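Local coordinates for protein cytochrome P450 (CYP102L1) (Mycobacterium phage Adler, PDB 6N6Q) that is a viral cytochrome P450 that binds heme and probably acts as a heme-thiolate monooxygenase, at residues Arg134-Ala139 with Asn174-His179. Residues are numbered along the deposited sequence; the frame is centred on the assembly and turned at random.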
loop_
_atom_site.group_PDB
_atom_site.type_symbol
_atom_site.label_atom_id
_atom_site.label_comp_id
_atom_site.label_asym_id
_atom_site.label_seq_id
_atom_site.Cartn_x
_atom_site.Cartn_y
_atom_site.Cartn_z
ATOM N N ARG A 134 0.962 -19.878 -4.531
ATOM C CA ARG A 134 0.853 -21.323 -4.353
ATOM C C ARG A 134 1.455 -21.760 -3.024
ATOM O O ARG A 134 0.901 -22.625 -2.337
ATOM C CB ARG A 134 1.542 -22.049 -5.511
ATOM C CG ARG A 134 1.462 -23.568 -5.430
ATOM C CD ARG A 134 0.021 -24.029 -5.537
ATOM N NE ARG A 134 -0.140 -25.468 -5.354
ATOM C CZ ARG A 134 -0.100 -26.357 -6.341
ATOM N NH1 ARG A 134 0.110 -25.959 -7.588
ATOM N NH2 ARG A 134 -0.266 -27.647 -6.080
ATOM N N GLU A 135 2.584 -21.159 -2.642
ATOM C CA GLU A 135 3.224 -21.507 -1.379
ATOM C C GLU A 135 2.344 -21.158 -0.185
ATOM O O GLU A 135 2.339 -21.885 0.815
ATOM C CB GLU A 135 4.579 -20.805 -1.279
ATOM C CG GLU A 135 5.383 -21.138 -0.033
ATOM C CD GLU A 135 6.787 -20.574 -0.087
ATOM O OE1 GLU A 135 7.414 -20.650 -1.164
ATOM O OE2 GLU A 135 7.261 -20.044 0.940
ATOM N N LEU A 136 1.588 -20.059 -0.267
ATOM C CA LEU A 136 0.698 -19.701 0.835
ATOM C C LEU A 136 -0.510 -20.627 0.892
ATOM O O LEU A 136 -0.900 -21.078 1.975
ATOM C CB LEU A 136 0.243 -18.249 0.707
ATOM C CG LEU A 136 -0.687 -17.808 1.841
ATOM C CD1 LEU A 136 0.089 -17.685 3.146
ATOM C CD2 LEU A 136 -1.407 -16.513 1.510
ATOM N N ILE A 137 -1.119 -20.911 -0.263
ATOM C CA ILE A 137 -2.273 -21.806 -0.302
ATOM C C ILE A 137 -1.905 -23.174 0.256
ATOM O O ILE A 137 -2.686 -23.792 0.990
ATOM C CB ILE A 137 -2.818 -21.908 -1.739
ATOM C CG1 ILE A 137 -3.282 -20.537 -2.234
ATOM C CG2 ILE A 137 -3.949 -22.918 -1.813
ATOM C CD1 ILE A 137 -4.379 -19.926 -1.395
ATOM N N ASP A 138 -0.707 -23.663 -0.074
ATOM C CA ASP A 138 -0.256 -24.944 0.460
ATOM C C ASP A 138 -0.152 -24.902 1.979
ATOM O O ASP A 138 -0.542 -25.856 2.662
ATOM C CB ASP A 138 1.086 -25.327 -0.160
ATOM C CG ASP A 138 0.975 -25.654 -1.638
ATOM O OD1 ASP A 138 -0.164 -25.732 -2.147
ATOM O OD2 ASP A 138 2.027 -25.830 -2.289
ATOM N N ALA A 139 0.372 -23.803 2.526
ATOM C CA ALA A 139 0.446 -23.669 3.977
ATOM C C ALA A 139 -0.944 -23.562 4.591
ATOM O O ALA A 139 -1.202 -24.124 5.663
ATOM C CB ALA A 139 1.294 -22.456 4.351
ATOM N N ASN A 174 11.352 -15.220 3.872
ATOM C CA ASN A 174 10.691 -16.216 4.698
ATOM C C ASN A 174 10.082 -17.297 3.821
ATOM O O ASN A 174 9.769 -17.070 2.650
ATOM C CB ASN A 174 9.592 -15.591 5.571
ATOM C CG ASN A 174 10.146 -14.869 6.781
ATOM O OD1 ASN A 174 11.057 -15.360 7.448
ATOM N ND2 ASN A 174 9.597 -13.695 7.070
ATOM N N ASN A 175 9.927 -18.481 4.403
ATOM C CA ASN A 175 9.145 -19.556 3.811
ATOM C C ASN A 175 7.750 -19.497 4.418
ATOM O O ASN A 175 7.600 -19.577 5.641
ATOM C CB ASN A 175 9.798 -20.915 4.062
ATOM C CG ASN A 175 9.043 -22.054 3.409
ATOM O OD1 ASN A 175 8.194 -22.687 4.033
ATOM N ND2 ASN A 175 9.349 -22.322 2.144
ATOM N N LEU A 176 6.734 -19.341 3.563
ATOM C CA LEU A 176 5.382 -19.100 4.059
ATOM C C LEU A 176 4.838 -20.289 4.841
ATOM O O LEU A 176 4.004 -20.111 5.735
ATOM C CB LEU A 176 4.452 -18.751 2.897
ATOM C CG LEU A 176 4.837 -17.488 2.121
ATOM C CD1 LEU A 176 3.799 -17.173 1.059
ATOM C CD2 LEU A 176 5.023 -16.307 3.065
ATOM N N ALA A 177 5.293 -21.504 4.524
ATOM C CA ALA A 177 4.891 -22.660 5.318
ATOM C C ALA A 177 5.494 -22.612 6.716
ATOM O O ALA A 177 4.920 -23.168 7.659
ATOM C CB ALA A 177 5.295 -23.953 4.611
ATOM N N ASP A 178 6.638 -21.954 6.866
ATOM C CA ASP A 178 7.321 -21.824 8.142
ATOM C C ASP A 178 6.862 -20.555 8.856
ATOM O O ASP A 178 6.338 -19.623 8.243
ATOM C CB ASP A 178 8.837 -21.797 7.926
ATOM C CG ASP A 178 9.613 -22.123 9.183
ATOM O OD1 ASP A 178 9.583 -23.294 9.616
ATOM O OD2 ASP A 178 10.261 -21.209 9.732
ATOM N N HIS A 179 7.063 -20.530 10.175
ATOM C CA HIS A 179 6.655 -19.388 10.986
ATOM C C HIS A 179 7.817 -18.724 11.714
ATOM O O HIS A 179 7.583 -17.905 12.611
ATOM C CB HIS A 179 5.572 -19.797 11.986
ATOM C CG HIS A 179 4.182 -19.495 11.520
ATOM N ND1 HIS A 179 3.513 -20.287 10.610
ATOM C CD2 HIS A 179 3.341 -18.479 11.824
ATOM C CE1 HIS A 179 2.317 -19.774 10.381
ATOM N NE2 HIS A 179 2.188 -18.677 11.106
#
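Ala139 and Leu136, on one face of helix 119-145, pack against a type I beta turn running from Asn175 to Asp178, with the CA atoms of Ala139 and Ala177 4.8 Å apart and those of Leu136 and Leu176 5.7 Å apart. Glu135 supplies the polar link. Its CG stands anti to the backbone N (chi1 -177°) and the chain stays extended beyond, which carries the carboxylate out to the N-terminal part of the turn. There OE2 accepts the backbone N-H of Leu176 through its anti lone pair, with OE2 and N 2.8 Å apart and the N-H...O angle 161°. The other oxygen, OE1, forms a salt bridge with Arg166 of helix 152-169, and Arg166 also bonds to the carbonyl of Asn174, so that one guanidinium group bridges Glu135 and the loop, NH1 to the carboxylate and NH2 to the carbonyl. In this largely helical P450 fold, the turn belongs to the loop linking helix 152-169 to helix 183-196, and here it lies against helix 119-145. Leu176 crosses the Glu135 side chain at about a right angle and brings CD1 to 3.7 Å from CB of Leu136; both leucines also rest on Leu159 of helix 152-169. Farther along the helix, the methyl of Ala139 sits against the turn backbone, its CB 3.7 Å from CA of Ala177. Within the turn, Asn175 OD1 accepts weak hydrogen bonds from the backbone N atoms of Ala177 and Asp178.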